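Local structure of glycosyl hydrolase family 26 (Bacteroides ovatus, 4ZXO) at residues G30-T35 with V60-L65; E67-G72 with W102-P107; R141-L146 with D193-K198; W174-C179 with L220-G225. The protein probably hydrolyses the beta-1,4-linked mannose backbone of galactomannan, as a glycoside hydrolase family 26 beta-mannanase with a TIM-barrel fold. All coordinates share one frame; numbering follows the deposited sequence.

Contact 1 of 4, residues G30-T35 with V60-L65; sequences GHHDDT and VMSFDL
The imidazole of His32 has Ser62 O over one face, 3.4 Å above the ring plane and offset toward the rim, and it also stacks with the indole of Trp301. The ring of Phe63 is met in its plane by the hydroxyl of Thr35, with OG1 3.7 Å from CZ. Both rings belong to neighbouring parallel strands of the (beta/alpha)8 barrel, 27-32 and 60-64, near the C-terminal ends where family 26 enzymes carry their active site. Gly30 pairs with Val60, and His31 N donates to Val60 O. A type II turn from His31 to Asp34 ends the pairing of this strand, and within it Asp33 N donates almost straight to Ser62 O (2.7 Å, 173°). The His32 ring swings toward the second strand because chi1 (-166°) sets CG opposite the backbone N, and ND1 and Ser62 OG share a 2.8 Å hydrogen bond. A leucine in place of His32 would probably cost Ser62 OG this polar mate and Trp301 its stacking partner. On the Met61 side, the extended methionine chain puts its methyl against Thr35, and His31 ND1 donates a hydrogen bond to Asp34 OD1, which lies in the imidazole plane and uses its anti lone pair. Next to the end of the pairing, a water donates to Asp33 OD1 (2.7 Å) and accepts from Asp64 N (2.8 Å).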
loop_
_atom_site.group_PDB
_atom_site.type_symbol
_atom_site.label_atom_id
_atom_site.label_comp_id
_atom_site.label_asym_id
_atom_site.label_seq_id
_atom_site.Cartn_x
_atom_site.Cartn_y
_atom_site.Cartn_z
ATOM N N GLY A 30 -6.870 3.480 -6.107
ATOM C CA GLY A 30 -6.647 2.180 -5.528
ATOM C C GLY A 30 -7.701 1.736 -4.516
ATOM O O GLY A 30 -8.321 2.565 -3.840
ATOM N N HIS A 31 -7.833 0.421 -4.364
ATOM C CA HIS A 31 -8.690 -0.134 -3.349
ATOM C C HIS A 31 -8.089 -1.448 -2.831
ATOM O O HIS A 31 -7.722 -2.337 -3.623
ATOM C CB HIS A 31 -10.076 -0.376 -3.957
ATOM C CG HIS A 31 -11.107 -0.878 -2.967
ATOM N ND1 HIS A 31 -12.063 -1.816 -3.311
ATOM C CD2 HIS A 31 -11.340 -0.555 -1.670
ATOM C CE1 HIS A 31 -12.843 -2.057 -2.265
ATOM N NE2 HIS A 31 -12.407 -1.320 -1.243
ATOM N N HIS A 32 -8.038 -1.593 -1.523
ATOM C CA HIS A 32 -7.577 -2.819 -0.885
ATOM C C HIS A 32 -8.606 -3.952 -1.024
ATOM O O HIS A 32 -9.822 -3.761 -0.882
ATOM C CB HIS A 32 -7.279 -2.558 0.617
ATOM C CG HIS A 32 -6.504 -3.660 1.275
ATOM N ND1 HIS A 32 -5.120 -3.793 1.151
ATOM C CD2 HIS A 32 -6.920 -4.700 2.047
ATOM C CE1 HIS A 32 -4.726 -4.867 1.828
ATOM N NE2 HIS A 32 -5.801 -5.420 2.401
ATOM N N ASP A 33 -8.075 -5.125 -1.340
ATOM C CA ASP A 33 -8.832 -6.392 -1.471
ATOM C C ASP A 33 -9.956 -6.262 -2.516
ATOM O O ASP A 33 -10.974 -6.944 -2.431
ATOM C CB ASP A 33 -9.361 -6.833 -0.089
ATOM C CG ASP A 33 -8.300 -7.558 0.716
ATOM O OD1 ASP A 33 -7.301 -7.999 0.095
ATOM O OD2 ASP A 33 -8.461 -7.673 1.955
ATOM N N ASP A 34 -9.731 -5.401 -3.523
ATOM C CA ASP A 34 -10.820 -4.994 -4.392
ATOM C C ASP A 34 -11.499 -6.148 -5.138
ATOM O O ASP A 34 -12.745 -6.186 -5.247
ATOM C CB ASP A 34 -10.284 -4.001 -5.437
ATOM C CG ASP A 34 -11.417 -3.428 -6.288
ATOM O OD1 ASP A 34 -12.279 -2.703 -5.726
ATOM O OD2 ASP A 34 -11.476 -3.739 -7.496
ATOM N N THR A 35 -10.697 -7.092 -5.623
ATOM C CA THR A 35 -11.238 -8.218 -6.362
ATOM C C THR A 35 -11.330 -9.490 -5.542
ATOM O O THR A 35 -11.707 -10.552 -6.076
ATOM C CB THR A 35 -10.388 -8.484 -7.608
ATOM O OG1 THR A 35 -8.993 -8.411 -7.228
ATOM C CG2 THR A 35 -10.674 -7.426 -8.668
ATOM N N VAL A 60 -4.955 0.696 -9.029
ATOM C CA VAL A 60 -4.138 -0.035 -8.040
ATOM C C VAL A 60 -5.029 -0.963 -7.240
ATOM O O VAL A 60 -6.141 -0.584 -6.827
ATOM C CB VAL A 60 -3.478 0.918 -7.044
ATOM C CG1 VAL A 60 -2.635 0.134 -6.025
ATOM C CG2 VAL A 60 -2.596 1.983 -7.747
ATOM N N MET A 61 -4.537 -2.166 -6.991
ATOM C CA MET A 61 -5.169 -3.054 -6.012
ATOM C C MET A 61 -4.137 -3.439 -5.004
ATOM O O MET A 61 -2.966 -3.625 -5.357
ATOM C CB MET A 61 -5.712 -4.303 -6.682
ATOM C CG MET A 61 -6.918 -3.980 -7.538
ATOM S SD MET A 61 -7.489 -5.433 -8.430
ATOM C CE MET A 61 -8.685 -4.652 -9.534
ATOM N N SER A 62 -4.534 -3.482 -3.737
ATOM C CA SER A 62 -3.594 -3.965 -2.711
ATOM C C SER A 62 -4.196 -5.144 -1.992
ATOM O O SER A 62 -5.421 -5.335 -1.939
ATOM C CB SER A 62 -3.202 -2.835 -1.698
ATOM O OG SER A 62 -4.335 -2.290 -1.055
ATOM N N PHE A 63 -3.310 -5.923 -1.404
ATOM C CA PHE A 63 -3.691 -7.102 -0.646
ATOM C C PHE A 63 -2.707 -7.222 0.501
ATOM O O PHE A 63 -1.696 -6.524 0.513
ATOM C CB PHE A 63 -3.685 -8.389 -1.514
ATOM C CG PHE A 63 -4.471 -8.264 -2.809
ATOM C CD1 PHE A 63 -5.852 -8.528 -2.847
ATOM C CD2 PHE A 63 -3.828 -7.855 -3.966
ATOM C CE1 PHE A 63 -6.548 -8.385 -4.018
ATOM C CE2 PHE A 63 -4.506 -7.721 -5.182
ATOM C CZ PHE A 63 -5.885 -7.977 -5.207
ATOM N N ASP A 64 -2.974 -8.119 1.444
ATOM C CA ASP A 64 -2.098 -8.229 2.630
ATOM C C ASP A 64 -1.512 -9.606 2.739
ATOM O O ASP A 64 -2.177 -10.606 2.454
ATOM C CB ASP A 64 -2.882 -7.874 3.887
ATOM C CG ASP A 64 -1.964 -7.389 5.023
ATOM O OD1 ASP A 64 -1.760 -6.157 5.104
ATOM O OD2 ASP A 64 -1.365 -8.220 5.755
ATOM N N LEU A 65 -0.231 -9.648 3.114
ATOM C CA LEU A 65 0.468 -10.929 3.291
ATOM C C LEU A 65 0.510 -11.409 4.755
ATOM O O LEU A 65 1.102 -12.437 5.041
ATOM C CB LEU A 65 1.878 -10.851 2.734
ATOM C CG LEU A 65 1.946 -10.552 1.256
ATOM C CD1 LEU A 65 3.410 -10.551 0.771
ATOM C CD2 LEU A 65 1.046 -11.515 0.414
HETATM O O HOH W 1 -5.523 -9.292 1.604
#

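Contact 2 of 4, residues E67-G72 with W102-P107; sequences EIELGG and WHVRNP
Glu69 reaches across to Trp102, Val104 and Arg105 from a short 3-10 turn. From CB, which is directed at the other loop, CG sits between the backbone N and the carbonyl carbon (chi1 56°), 4.2 Å from Val104 CG2, and the bend at chi2 brings CD within 3.7 Å of the same methyl. The oxygens then part. OE1 lies in the indole plane and accepts from Trp102 NE1 (2.9 Å), while OE2 takes the backbone N of Arg105 at 2.9 Å in a nearly straight bond. Both donors approach from out of the carboxylate plane; with one on each oxygen, they probably fix its rotation. Glu67 N adds a weak bond to OE2, which also lies 3.2 Å from Arg105 CG. Farther out, Glu67 OE2 and Arg105 NH1 form only a long salt bridge, which a water joins, and Arg105 NH2 turns to Gly110 O. A buried carboxylate thus ties the loops following strands 60-64 and 97-101, adjacent beta-alpha loops on the C-terminal rim of a TIM barrel.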
loop_
_atom_site.group_PDB
_atom_site.type_symbol
_atom_site.label_atom_id
_atom_site.label_comp_id
_atom_site.label_asym_id
_atom_site.label_seq_id
_atom_site.Cartn_x
_atom_site.Cartn_y
_atom_site.Cartn_z
ATOM N N GLU A 67 0.267 -13.269 7.990
ATOM C CA GLU A 67 0.190 -14.725 8.317
ATOM C C GLU A 67 0.821 -15.608 7.261
ATOM O O GLU A 67 0.925 -16.808 7.473
ATOM C CB GLU A 67 -1.244 -15.198 8.642
ATOM C CG GLU A 67 -1.816 -14.435 9.836
ATOM C CD GLU A 67 -3.098 -15.031 10.359
ATOM O OE1 GLU A 67 -3.469 -16.179 10.006
ATOM O OE2 GLU A 67 -3.742 -14.379 11.180
ATOM N N ILE A 68 1.355 -15.064 6.164
ATOM C CA ILE A 68 2.148 -15.924 5.279
ATOM C C ILE A 68 3.302 -16.517 6.045
ATOM O O ILE A 68 3.712 -17.677 5.773
ATOM C CB ILE A 68 2.622 -15.175 4.000
ATOM C CG1 ILE A 68 2.988 -16.221 2.888
ATOM C CG2 ILE A 68 3.792 -14.203 4.330
ATOM C CD1 ILE A 68 2.936 -15.661 1.517
ATOM N N GLU A 69 3.801 -15.778 7.034
ATOM C CA GLU A 69 4.941 -16.225 7.836
ATOM C C GLU A 69 4.628 -17.476 8.649
ATOM O O GLU A 69 5.575 -18.147 9.131
ATOM C CB GLU A 69 5.375 -15.114 8.792
ATOM C CG GLU A 69 4.271 -14.582 9.749
ATOM C CD GLU A 69 3.330 -13.543 9.132
ATOM O OE1 GLU A 69 3.357 -13.323 7.901
ATOM O OE2 GLU A 69 2.504 -12.974 9.915
ATOM N N LEU A 70 3.328 -17.734 8.889
ATOM C CA LEU A 70 2.909 -18.936 9.630
ATOM C C LEU A 70 2.859 -20.185 8.774
ATOM O O LEU A 70 2.621 -21.283 9.292
ATOM C CB LEU A 70 1.568 -18.728 10.248
ATOM C CG LEU A 70 1.476 -17.535 11.198
ATOM C CD1 LEU A 70 0.092 -17.452 11.873
ATOM C CD2 LEU A 70 2.512 -17.567 12.295
ATOM N N GLY A 71 3.088 -20.069 7.488
ATOM C CA GLY A 71 3.131 -21.276 6.639
ATOM C C GLY A 71 1.781 -21.888 6.270
ATOM O O GLY A 71 1.716 -23.012 5.732
ATOM N N GLY A 72 0.697 -21.166 6.567
ATOM C CA GLY A 72 -0.643 -21.639 6.239
ATOM C C GLY A 72 -1.118 -21.214 4.878
ATOM O O GLY A 72 -0.350 -20.692 4.065
ATOM N N TRP A 102 1.780 -5.868 4.900
ATOM C CA TRP A 102 2.162 -7.063 5.662
ATOM C C TRP A 102 1.844 -6.853 7.122
ATOM O O TRP A 102 2.718 -6.387 7.904
ATOM C CB TRP A 102 3.691 -7.344 5.492
ATOM C CG TRP A 102 4.121 -8.694 6.000
ATOM C CD1 TRP A 102 3.332 -9.806 6.213
ATOM C CD2 TRP A 102 5.455 -9.076 6.327
ATOM N NE1 TRP A 102 4.116 -10.847 6.684
ATOM C CE2 TRP A 102 5.414 -10.422 6.767
ATOM C CE3 TRP A 102 6.671 -8.393 6.332
ATOM C CZ2 TRP A 102 6.550 -11.123 7.189
ATOM C CZ3 TRP A 102 7.827 -9.094 6.734
ATOM C CH2 TRP A 102 7.759 -10.471 7.154
ATOM N N HIS A 103 0.616 -7.200 7.508
ATOM C CA HIS A 103 0.291 -7.151 8.932
ATOM C C HIS A 103 0.826 -8.443 9.608
ATOM O O HIS A 103 0.070 -9.412 9.913
ATOM C CB HIS A 103 -1.227 -6.995 9.140
ATOM C CG HIS A 103 -1.728 -5.617 8.874
ATOM N ND1 HIS A 103 -1.949 -5.124 7.600
ATOM C CD2 HIS A 103 -2.138 -4.651 9.729
ATOM C CE1 HIS A 103 -2.462 -3.901 7.692
ATOM N NE2 HIS A 103 -2.573 -3.589 8.972
ATOM N N VAL A 104 2.138 -8.438 9.817
ATOM C CA VAL A 104 2.864 -9.618 10.281
ATOM C C VAL A 104 2.627 -9.860 11.770
ATOM O O VAL A 104 2.491 -8.914 12.581
ATOM C CB VAL A 104 4.375 -9.426 9.975
ATOM C CG1 VAL A 104 4.924 -8.084 10.537
ATOM C CG2 VAL A 104 5.275 -10.596 10.369
ATOM N N ARG A 105 2.565 -11.147 12.108
ATOM C CA ARG A 105 2.401 -11.565 13.485
ATOM C C ARG A 105 3.566 -11.073 14.361
ATOM O O ARG A 105 4.656 -10.688 13.874
ATOM C CB ARG A 105 2.333 -13.107 13.554
ATOM C CG ARG A 105 1.220 -13.759 12.762
ATOM C CD ARG A 105 -0.185 -13.514 13.287
ATOM N NE ARG A 105 -0.374 -14.117 14.625
ATOM C CZ ARG A 105 -1.527 -14.135 15.271
ATOM N NH1 ARG A 105 -2.607 -13.656 14.711
ATOM N NH2 ARG A 105 -1.607 -14.677 16.486
ATOM N N ASN A 106 3.326 -11.129 15.664
ATOM C CA ASN A 106 4.320 -10.728 16.655
ATOM C C ASN A 106 5.238 -11.925 16.903
ATOM O O ASN A 106 4.770 -12.941 17.462
ATOM C CB ASN A 106 3.586 -10.307 17.924
ATOM C CG ASN A 106 4.497 -9.761 18.995
ATOM O OD1 ASN A 106 5.555 -10.297 19.247
ATOM N ND2 ASN A 106 4.086 -8.680 19.625
ATOM N N PRO A 107 6.525 -11.822 16.518
ATOM C CA PRO A 107 7.399 -13.014 16.609
ATOM C C PRO A 107 7.837 -13.361 18.035
ATOM O O PRO A 107 8.345 -14.469 18.256
ATOM C CB PRO A 107 8.616 -12.636 15.749
ATOM C CG PRO A 107 8.665 -11.099 15.797
ATOM C CD PRO A 107 7.164 -10.674 15.842
HETATM O O HOH W 2 -3.180 -11.940 12.336
#

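Contact 3 of 4, residues R141-L146 with D193-K198; sequences RVADFL and DRLRLK
Lys198 lies across Ala143 and brings its ammonium to Asp144, so that one side chain of the 193-198 segment serves both an apolar and a charged neighbour on helix 132-147. The lysine chain is bent at chi2 and chi3 (-77° and -78°), which folds its methylenes over the alanine methyl. CG presses closest, 3.5 Å from Ala143 CB and tighter than ordinary van der Waals contact, and CE follows at 3.7 Å. The bend then delivers NZ to Asp144 OD1 at 2.9 Å. The two chains cross obliquely, and the ammonium meets OD1 on its syn side, somewhat out of the carboxylate plane. Asp144 OD2, at 3.9 Å from NZ, is a distant second.

Deeper in, Leu195 works through one branch alone. Its CD2 lies 4.0 Å from both Ala143 CB and Leu146 CD1, with the two leucines again set obliquely. Ala143 is therefore flanked by Leu195 and by the aliphatic part of Lys198, and its small side chain permits the helices to draw near, the CA atoms of Ala143 and Leu195 being 5.7 Å apart. These are successive helices of the outer layer of the barrel, and Arg194 adds a second link through Asp140. Chemically, the contact is graded: buried methyls inside, and at the exposed edge a single-oxygen salt bridge whose strength solvent is likely to temper.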
loop_
_atom_site.group_PDB
_atom_site.type_symbol
_atom_site.label_atom_id
_atom_site.label_comp_id
_atom_site.label_asym_id
_atom_site.label_seq_id
_atom_site.Cartn_x
_atom_site.Cartn_y
_atom_site.Cartn_z
ATOM N N ARG A 141 9.676 -16.158 3.631
ATOM C CA ARG A 141 8.352 -16.669 3.227
ATOM C C ARG A 141 7.639 -15.632 2.381
ATOM O O ARG A 141 7.011 -15.959 1.354
ATOM C CB ARG A 141 7.496 -17.067 4.474
ATOM C CG ARG A 141 8.028 -18.400 5.132
ATOM C CD ARG A 141 7.398 -18.834 6.493
ATOM N NE ARG A 141 7.404 -20.300 6.558
ATOM C CZ ARG A 141 7.129 -21.031 7.636
ATOM N NH1 ARG A 141 7.134 -22.358 7.519
ATOM N NH2 ARG A 141 6.829 -20.457 8.821
ATOM N N VAL A 142 7.738 -14.364 2.776
ATOM C CA VAL A 142 7.285 -13.278 1.889
ATOM C C VAL A 142 8.043 -13.295 0.554
ATOM O O VAL A 142 7.444 -13.188 -0.529
ATOM C CB VAL A 142 7.491 -11.900 2.574
ATOM C CG1 VAL A 142 7.285 -10.753 1.547
ATOM C CG2 VAL A 142 6.525 -11.765 3.760
ATOM N N ALA A 143 9.372 -13.436 0.609
ATOM C CA ALA A 143 10.162 -13.455 -0.638
ATOM C C ALA A 143 9.681 -14.559 -1.604
ATOM O O ALA A 143 9.464 -14.314 -2.820
ATOM C CB ALA A 143 11.648 -13.625 -0.311
ATOM N N ASP A 144 9.470 -15.760 -1.063
ATOM C CA ASP A 144 9.009 -16.861 -1.909
ATOM C C ASP A 144 7.625 -16.588 -2.539
ATOM O O ASP A 144 7.400 -16.928 -3.723
ATOM C CB ASP A 144 8.923 -18.145 -1.106
ATOM C CG ASP A 144 10.274 -18.730 -0.775
ATOM O OD1 ASP A 144 11.273 -18.371 -1.439
ATOM O OD2 ASP A 144 10.317 -19.554 0.156
ATOM N N PHE A 145 6.724 -15.931 -1.789
ATOM C CA PHE A 145 5.451 -15.557 -2.382
ATOM C C PHE A 145 5.660 -14.547 -3.516
ATOM O O PHE A 145 5.087 -14.681 -4.592
ATOM C CB PHE A 145 4.505 -14.990 -1.347
ATOM C CG PHE A 145 3.175 -14.661 -1.932
ATOM C CD1 PHE A 145 2.255 -15.648 -2.168
ATOM C CD2 PHE A 145 2.841 -13.367 -2.263
ATOM C CE1 PHE A 145 1.006 -15.338 -2.729
ATOM C CE2 PHE A 145 1.590 -13.047 -2.818
ATOM C CZ PHE A 145 0.691 -14.045 -3.053
ATOM N N LEU A 146 6.468 -13.529 -3.277
ATOM C CA LEU A 146 6.724 -12.520 -4.304
ATOM C C LEU A 146 7.304 -13.121 -5.598
ATOM O O LEU A 146 6.989 -12.683 -6.709
ATOM C CB LEU A 146 7.670 -11.451 -3.745
ATOM C CG LEU A 146 7.033 -10.614 -2.602
ATOM C CD1 LEU A 146 8.017 -9.605 -2.024
ATOM C CD2 LEU A 146 5.743 -9.896 -3.033
ATOM N N ASP A 193 17.631 -6.893 2.691
ATOM C CA ASP A 193 18.713 -7.860 2.466
ATOM C C ASP A 193 18.185 -9.226 2.056
ATOM O O ASP A 193 18.712 -9.886 1.145
ATOM C CB ASP A 193 19.577 -8.004 3.726
ATOM C CG ASP A 193 20.424 -6.761 4.002
ATOM O OD1 ASP A 193 20.543 -5.880 3.113
ATOM O OD2 ASP A 193 20.958 -6.669 5.135
ATOM N N ARG A 194 17.141 -9.668 2.738
ATOM C CA ARG A 194 16.650 -10.992 2.422
ATOM C C ARG A 194 15.976 -10.981 1.056
ATOM O O ARG A 194 16.133 -11.941 0.248
ATOM C CB ARG A 194 15.666 -11.535 3.472
ATOM C CG ARG A 194 16.190 -11.746 4.834
ATOM C CD ARG A 194 17.454 -12.577 4.833
ATOM N NE ARG A 194 17.190 -13.975 4.553
ATOM C CZ ARG A 194 18.174 -14.873 4.435
ATOM N NH1 ARG A 194 19.451 -14.508 4.587
ATOM N NH2 ARG A 194 17.895 -16.141 4.144
ATOM N N LEU A 195 15.240 -9.905 0.749
ATOM C CA LEU A 195 14.644 -9.890 -0.573
ATOM C C LEU A 195 15.722 -9.934 -1.638
ATOM O O LEU A 195 15.615 -10.650 -2.647
ATOM C CB LEU A 195 13.778 -8.646 -0.738
ATOM C CG LEU A 195 12.551 -8.583 0.166
ATOM C CD1 LEU A 195 11.863 -7.207 -0.009
ATOM C CD2 LEU A 195 11.555 -9.646 -0.225
ATOM N N ARG A 196 16.773 -9.166 -1.434
ATOM C CA ARG A 196 17.847 -9.171 -2.448
ATOM C C ARG A 196 18.570 -10.507 -2.592
ATOM O O ARG A 196 18.875 -10.939 -3.707
ATOM C CB ARG A 196 18.892 -8.115 -2.148
ATOM C CG ARG A 196 18.415 -6.708 -2.343
ATOM C CD ARG A 196 19.499 -5.754 -1.937
ATOM N NE ARG A 196 20.601 -5.782 -2.890
ATOM C CZ ARG A 196 21.831 -5.438 -2.573
ATOM N NH1 ARG A 196 22.092 -5.073 -1.310
ATOM N NH2 ARG A 196 22.787 -5.483 -3.501
ATOM N N LEU A 197 18.862 -11.138 -1.462
ATOM C CA LEU A 197 19.522 -12.433 -1.507
ATOM C C LEU A 197 18.687 -13.448 -2.277
ATOM O O LEU A 197 19.236 -14.252 -3.030
ATOM C CB LEU A 197 19.782 -12.957 -0.109
ATOM C CG LEU A 197 20.980 -12.468 0.687
ATOM C CD1 LEU A 197 20.815 -12.848 2.149
ATOM C CD2 LEU A 197 22.261 -13.049 0.143
ATOM N N LYS A 198 17.362 -13.383 -2.088
ATOM C CA LYS A 198 16.420 -14.303 -2.732
ATOM C C LYS A 198 16.230 -13.999 -4.218
ATOM O O LYS A 198 15.583 -14.771 -4.936
ATOM C CB LYS A 198 15.032 -14.237 -2.027
ATOM C CG LYS A 198 14.973 -14.583 -0.517
ATOM C CD LYS A 198 15.024 -16.045 -0.159
ATOM C CE LYS A 198 13.713 -16.753 -0.371
ATOM N NZ LYS A 198 13.944 -18.224 -0.296
#

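Contact 4 of 4, residues W174-C179 with L220-G225; sequences WGKDLC and LERYPG
This is a polar contact between two loops, in which Arg222 of the turn 220-223, in the loop between helix 216-219 and strand 231-235, bonds a backbone carbonyl of the loop leading to helix 181-197. NH1 and NH2 of its guanidinium both reach Cys179 O end-on, each at 3.0 Å, and the oxygen lies near the guanidinium plane. The extended run from CG to NE carries the group that far. Lys176 CD covers one face, 3.4 Å from CZ, while Glu221 OE1 sits at the edge and accepts from NE at 3.3 Å. That carboxylate probably eases the nearness of the two cations, with Lys176 NZ only 4.1 Å from Arg222 NH2. A water bridges NH1 to Trp174 O. With an alanine here instead of Arg222, Cys179 O is likely to lose these two donors and Glu221 its ion-pair mate. Ser181 and Tyr184 of helix 181-197 and Tyr207 of strand 203-207 pack on the Arg222 side chain.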
loop_
_atom_site.group_PDB
_atom_site.type_symbol
_atom_site.label_atom_id
_atom_site.label_comp_id
_atom_site.label_asym_id
_atom_site.label_seq_id
_atom_site.Cartn_x
_atom_site.Cartn_y
_atom_site.Cartn_z
ATOM N N TRP A 174 6.049 -2.876 15.788
ATOM C CA TRP A 174 7.203 -2.151 15.224
ATOM C C TRP A 174 7.030 -0.634 15.323
ATOM O O TRP A 174 7.785 0.097 14.701
ATOM C CB TRP A 174 7.411 -2.529 13.767
ATOM C CG TRP A 174 6.197 -2.272 12.883
ATOM C CD1 TRP A 174 5.852 -1.079 12.290
ATOM C CD2 TRP A 174 5.178 -3.204 12.522
ATOM N NE1 TRP A 174 4.685 -1.214 11.569
ATOM C CE2 TRP A 174 4.240 -2.510 11.698
ATOM C CE3 TRP A 174 4.948 -4.548 12.841
ATOM C CZ2 TRP A 174 3.139 -3.143 11.121
ATOM C CZ3 TRP A 174 3.794 -5.177 12.352
ATOM C CH2 TRP A 174 2.912 -4.461 11.474
ATOM N N GLY A 175 6.038 -0.187 16.087
ATOM C CA GLY A 175 5.739 1.234 16.164
ATOM C C GLY A 175 6.670 2.072 17.061
ATOM O O GLY A 175 7.636 1.548 17.676
ATOM N N LYS A 176 6.348 3.354 17.165
ATOM C CA LYS A 176 7.321 4.353 17.672
ATOM C C LYS A 176 7.800 4.065 19.107
ATOM O O LYS A 176 9.022 4.138 19.415
ATOM C CB LYS A 176 6.683 5.747 17.572
ATOM C CG LYS A 176 7.550 6.862 18.028
ATOM C CD LYS A 176 8.665 7.058 17.123
ATOM C CE LYS A 176 9.275 8.526 17.293
ATOM N NZ LYS A 176 9.724 8.875 18.693
ATOM N N ASP A 177 6.846 3.725 19.976
ATOM C CA ASP A 177 7.169 3.485 21.389
ATOM C C ASP A 177 7.722 2.081 21.636
ATOM O O ASP A 177 8.025 1.739 22.783
ATOM C CB ASP A 177 5.949 3.704 22.265
ATOM C CG ASP A 177 5.550 5.138 22.359
ATOM O OD1 ASP A 177 6.291 6.032 21.876
ATOM O OD2 ASP A 177 4.467 5.412 22.933
ATOM N N LEU A 178 7.867 1.278 20.578
ATOM C CA LEU A 178 8.214 -0.121 20.755
ATOM C C LEU A 178 9.591 -0.443 20.274
ATOM O O LEU A 178 10.000 -1.604 20.313
ATOM C CB LEU A 178 7.191 -0.991 20.037
ATOM C CG LEU A 178 5.871 -0.834 20.808
ATOM C CD1 LEU A 178 4.934 0.188 20.137
ATOM C CD2 LEU A 178 5.238 -2.151 21.170
ATOM N N CYS A 179 10.323 0.566 19.794
ATOM C CA CYS A 179 11.698 0.321 19.330
ATOM C C CYS A 179 12.377 1.642 19.086
ATOM O O CYS A 179 11.700 2.669 18.988
ATOM C CB CYS A 179 11.725 -0.538 18.034
ATOM S SG CYS A 179 10.838 0.227 16.594
ATOM N N LEU A 220 11.002 11.815 8.291
ATOM C CA LEU A 220 12.177 11.021 7.929
ATOM C C LEU A 220 13.001 10.522 9.101
ATOM O O LEU A 220 14.089 9.968 8.872
ATOM C CB LEU A 220 13.097 11.835 7.008
ATOM C CG LEU A 220 12.434 12.185 5.663
ATOM C CD1 LEU A 220 13.440 13.030 4.807
ATOM C CD2 LEU A 220 12.066 10.905 4.913
ATOM N N GLU A 221 12.594 10.778 10.353
ATOM C CA GLU A 221 13.435 10.393 11.496
ATOM C C GLU A 221 13.784 8.897 11.472
ATOM O O GLU A 221 14.886 8.510 11.839
ATOM C CB GLU A 221 12.706 10.721 12.808
ATOM C CG GLU A 221 13.572 10.522 14.033
ATOM C CD GLU A 221 12.966 9.735 15.183
ATOM O OE1 GLU A 221 11.943 8.997 15.094
ATOM O OE2 GLU A 221 13.548 9.891 16.252
ATOM N N ARG A 222 12.828 8.067 11.037
ATOM C CA ARG A 222 13.069 6.622 11.006
ATOM C C ARG A 222 13.212 6.062 9.575
ATOM O O ARG A 222 12.957 4.841 9.311
ATOM C CB ARG A 222 11.935 5.897 11.758
ATOM C CG ARG A 222 11.984 6.216 13.221
ATOM C CD ARG A 222 11.038 5.420 14.100
ATOM N NE ARG A 222 11.409 5.778 15.478
ATOM C CZ ARG A 222 11.303 4.966 16.527
ATOM N NH1 ARG A 222 10.794 3.729 16.377
ATOM N NH2 ARG A 222 11.731 5.387 17.734
ATOM N N TYR A 223 13.587 6.937 8.661
ATOM C CA TYR A 223 13.731 6.569 7.258
ATOM C C TYR A 223 15.011 5.765 7.044
ATOM O O TYR A 223 16.102 6.246 7.402
ATOM C CB TYR A 223 13.778 7.858 6.432
ATOM C CG TYR A 223 13.872 7.700 4.947
ATOM C CD1 TYR A 223 12.818 7.240 4.182
ATOM C CD2 TYR A 223 15.005 8.128 4.278
ATOM C CE1 TYR A 223 12.919 7.114 2.845
ATOM C CE2 TYR A 223 15.103 8.060 2.888
ATOM C CZ TYR A 223 14.053 7.553 2.180
ATOM O OH TYR A 223 14.181 7.506 0.801
ATOM N N PRO A 224 14.885 4.562 6.426
ATOM C CA PRO A 224 16.060 3.686 6.323
ATOM C C PRO A 224 16.981 4.041 5.145
ATOM O O PRO A 224 18.037 3.440 5.005
ATOM C CB PRO A 224 15.440 2.294 6.146
ATOM C CG PRO A 224 14.123 2.604 5.359
ATOM C CD PRO A 224 13.625 3.885 6.019
ATOM N N GLY A 225 16.611 5.001 4.315
ATOM C CA GLY A 225 17.540 5.471 3.308
ATOM C C GLY A 225 17.083 5.351 1.860
ATOM O O GLY A 225 16.233 4.513 1.501
HETATM O O HOH W 3 8.719 2.806 14.623
HETATM O O HOH W 4 11.336 11.169 17.922
#

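Contacts 1 and 2 follow one another round the barrel at its C-terminal rim, where family 26 enzymes have their active site. Their centres are 18 Å apart, and they meet where Asp64 OD1, also bonded to Ser101, probably accepts from His103 ND1 at 2.7 Å. Contact 2 leans on contact 3, whose centre is 14 Å away: Arg141 NH2 reaches Glu69 O at 2.6 Å, and Val142 packs on Trp102 and Ile68. Val104 CG1 also touches Trp174 CZ3 at 3.6 Å, joining contact 2 to contact 4. Contacts 3 and 4 do not touch. The potassium ion, bound at Ser328, Ser330 and Ile333, lies about 12 Å from the side-chain position of Gly30 in contact 1.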